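Local coordinates for protein Hen1 (Anabaena variabilis, PDB 3JWH) that probably transfers a methyl group from S-adenosyl-L-methionine to the 2'-hydroxyl of the 3'-terminal nucleotide of RNA, at residues 23-28 / 135-140. Residues are numbered along the deposited sequence; the frame is centred on the assembly and turned at random.
Sequences AALKQS and IVIVTT
Ala24, Leu25 and Ser28 pack on Ile135 and Ile137 in a buried, apolar helix-on-sheet contact, in which the C-terminal end of helix 13-27 lies on one face of strand 135-141, part of the seven-stranded sheet with the 3-2-1-4-5-7-6 order of class I (Rossmann-like) methyltransferases. No hydrogen bond crosses it. Ile137, its side chain about 11 Å from the bound S-adenosyl-L-homocysteine, reaches out with its delta methyl: CG1 stands anti to the carbonyl carbon (chi1 -65°), and CD1 arrives between two residues of the helix. On one of them it meets the methyl of Ala24, CB to CD1 of Ile137 being 4.1 Å. On the other, the branch of Leu25 crosses it at a slant, and Leu25 CD2 lies 3.3 Å from Ile137 CD1, tighter than a usual carbon-carbon contact. The chi2 of Ile137, 136°, is off the staggered values, which may reflect the close Leu25 contact. One turn further along the helix and two residues back along the strand, where the helix gives way to loop, Ser28 comes down on Ile135. Its CB is 3.6 Å from CG1 of Ile135, and its OG passes 3.8 Å from Ile135 CD1. That hydroxyl turns back to the helix, OG donating to Ala24 O over 3.3 Å, with the donor tilted 25° from the carbonyl plane. The hydroxyl so has a partner inside the last helical turn while both CB and OG lie against Ile135. Val136, between the two isoleucines, points away from the helix, as strand alternation requires. The C-terminal turn of helix 13-27 sits over strands 135-141 and 105-109, Leu25 also touching Ala105, while Ile135 and Ile137 are flanked by Ile208 and Met204 of antiparallel strand 202-209.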
ATOM      1  N   ALA A  23       8.392  -7.564  -2.656  1.00 27.89           N
ATOM      2  CA  ALA A  23       9.761  -7.719  -2.177  1.00 27.89           C
ATOM      3  C   ALA A  23       9.909  -7.132  -0.769  1.00 26.79           C
ATOM      4  O   ALA A  23      10.533  -7.733   0.104  1.00 25.90           O
ATOM      5  CB  ALA A  23      10.727  -7.030  -3.142  1.00 24.94           C
ATOM      6  N   ALA A  24       9.338  -5.958  -0.541  1.00 26.39           N
ATOM      7  CA  ALA A  24       9.438  -5.356   0.784  1.00 28.36           C
ATOM      8  C   ALA A  24       8.692  -6.188   1.837  1.00 27.19           C
ATOM      9  O   ALA A  24       9.175  -6.358   2.952  1.00 29.10           O
ATOM     10  CB  ALA A  24       8.907  -3.925   0.757  1.00 30.24           C
ATOM     11  N   LEU A  25       7.517  -6.703   1.479  1.00 26.11           N
ATOM     12  CA  LEU A  25       6.736  -7.525   2.396  1.00 23.58           C
ATOM     13  C   LEU A  25       7.530  -8.739   2.834  1.00 25.44           C
ATOM     14  O   LEU A  25       7.603  -9.061   4.025  1.00 22.72           O
ATOM     15  CB  LEU A  25       5.439  -7.985   1.728  1.00 19.65           C
ATOM     16  CG  LEU A  25       4.377  -6.895   1.557  1.00 19.67           C
ATOM     17  CD1 LEU A  25       3.226  -7.430   0.767  1.00 21.93           C
ATOM     18  CD2 LEU A  25       3.905  -6.415   2.937  1.00 19.57           C
ATOM     19  N   LYS A  26       8.131  -9.409   1.857  1.00 28.54           N
ATOM     20  CA  LYS A  26       8.909 -10.612   2.125  1.00 30.91           C
ATOM     21  C   LYS A  26      10.116 -10.388   3.028  1.00 31.90           C
ATOM     22  O   LYS A  26      10.356 -11.184   3.930  1.00 32.25           O
ATOM     23  CB  LYS A  26       9.320 -11.273   0.798  1.00 32.91           C
ATOM     24  CG  LYS A  26       8.158 -12.025   0.134  1.00 33.24           C
ATOM     25  CD  LYS A  26       8.527 -12.670  -1.193  1.00 32.22           C
ATOM     26  CE  LYS A  26       7.392 -13.564  -1.678  1.00 34.00           C
ATOM     27  NZ  LYS A  26       7.658 -14.196  -3.000  1.00 28.89           N
ATOM     28  N   GLN A  27      10.854  -9.304   2.812  1.00 33.95           N
ATOM     29  CA  GLN A  27      12.018  -9.012   3.646  1.00 38.05           C
ATOM     30  C   GLN A  27      11.644  -8.767   5.114  1.00 38.53           C
ATOM     31  O   GLN A  27      12.457  -8.986   6.018  1.00 40.29           O
ATOM     32  CB  GLN A  27      12.768  -7.801   3.104  1.00 40.02           C
ATOM     33  CG  GLN A  27      13.147  -7.935   1.650  1.00 45.56           C
ATOM     34  CD  GLN A  27      14.307  -7.041   1.274  1.00 49.09           C
ATOM     35  OE1 GLN A  27      14.262  -5.821   1.476  1.00 51.49           O
ATOM     36  NE2 GLN A  27      15.358  -7.640   0.727  1.00 49.83           N
ATOM     37  N   SER A  28      10.421  -8.300   5.341  1.00 38.31           N
ATOM     38  CA  SER A  28       9.921  -8.047   6.688  1.00 37.00           C
ATOM     39  C   SER A  28       9.184  -9.293   7.176  1.00 35.10           C
ATOM     40  O   SER A  28       8.673  -9.321   8.291  1.00 37.15           O
ATOM     41  CB  SER A  28       8.944  -6.868   6.673  1.00 39.04           C
ATOM     42  OG  SER A  28       9.541  -5.709   6.125  1.00 42.67           O
ATOM     43  N   ILE A 135       4.494  -3.370   9.977  1.00 15.36           N
ATOM     44  CA  ILE A 135       4.981  -2.828   8.709  1.00 16.74           C
ATOM     45  C   ILE A 135       3.915  -2.067   7.948  1.00 13.24           C
ATOM     46  O   ILE A 135       2.767  -2.488   7.918  1.00 16.72           O
ATOM     47  CB  ILE A 135       5.470  -3.968   7.764  1.00 17.46           C
ATOM     48  CG1 ILE A 135       6.582  -4.768   8.427  1.00 17.91           C
ATOM     49  CG2 ILE A 135       5.915  -3.398   6.421  1.00 17.63           C
ATOM     50  CD1 ILE A 135       7.712  -3.915   8.911  1.00 22.57           C
ATOM     51  N   VAL A 136       4.301  -0.954   7.333  1.00 12.47           N
ATOM     52  CA  VAL A 136       3.397  -0.169   6.485  1.00 12.34           C
ATOM     53  C   VAL A 136       4.131   0.232   5.195  1.00 13.72           C
ATOM     54  O   VAL A 136       5.143   0.924   5.248  1.00 15.09           O
ATOM     55  CB  VAL A 136       2.924   1.145   7.135  1.00 10.21           C
ATOM     56  CG1 VAL A 136       1.895   1.786   6.241  1.00  8.37           C
ATOM     57  CG2 VAL A 136       2.354   0.893   8.527  1.00 13.48           C
ATOM     58  N   ILE A 137       3.620  -0.185   4.046  1.00 14.79           N
ATOM     59  CA  ILE A 137       4.245   0.184   2.787  1.00 16.53           C
ATOM     60  C   ILE A 137       3.340   1.145   2.031  1.00 16.30           C
ATOM     61  O   ILE A 137       2.180   0.846   1.778  1.00 18.24           O
ATOM     62  CB  ILE A 137       4.567  -1.075   1.933  1.00 16.79           C
ATOM     63  CG1 ILE A 137       5.617  -1.906   2.659  1.00 13.35           C
ATOM     64  CG2 ILE A 137       5.094  -0.658   0.534  1.00 13.13           C
ATOM     65  CD1 ILE A 137       5.339  -3.408   2.671  1.00 15.95           C
ATOM     66  N   VAL A 138       3.885   2.319   1.715  1.00 16.45           N
ATOM     67  CA  VAL A 138       3.179   3.379   0.994  1.00 17.38           C
ATOM     68  C   VAL A 138       3.926   3.794  -0.292  1.00 20.02           C
ATOM     69  O   VAL A 138       5.118   4.092  -0.248  1.00 17.91           O
ATOM     70  CB  VAL A 138       3.065   4.644   1.872  1.00 18.26           C
ATOM     71  CG1 VAL A 138       2.307   5.750   1.109  1.00 17.19           C
ATOM     72  CG2 VAL A 138       2.392   4.303   3.193  1.00 12.01           C
ATOM     73  N   THR A 139       3.242   3.813  -1.433  1.00 20.85           N
ATOM     74  CA  THR A 139       3.902   4.248  -2.661  1.00 22.00           C
ATOM     75  C   THR A 139       3.065   5.346  -3.267  1.00 24.90           C
ATOM     76  O   THR A 139       1.843   5.339  -3.165  1.00 25.72           O
ATOM     77  CB  THR A 139       4.027   3.133  -3.725  1.00 19.10           C
ATOM     78  OG1 THR A 139       2.745   2.876  -4.293  1.00 20.46           O
ATOM     79  CG2 THR A 139       4.547   1.872  -3.132  1.00 17.71           C
ATOM     80  N   THR A 140       3.721   6.302  -3.904  1.00 27.24           N
ATOM     81  CA  THR A 140       3.000   7.391  -4.539  1.00 27.15           C
ATOM     82  C   THR A 140       3.795   7.830  -5.770  1.00 29.47           C
ATOM     83  O   THR A 140       5.003   7.603  -5.850  1.00 32.03           O
ATOM     84  CB  THR A 140       2.811   8.558  -3.561  1.00 25.93           C
ATOM     85  OG1 THR A 140       1.804   9.445  -4.069  1.00 23.42           O
ATOM     86  CG2 THR A 140       4.134   9.304  -3.341  1.00 20.60           C
TER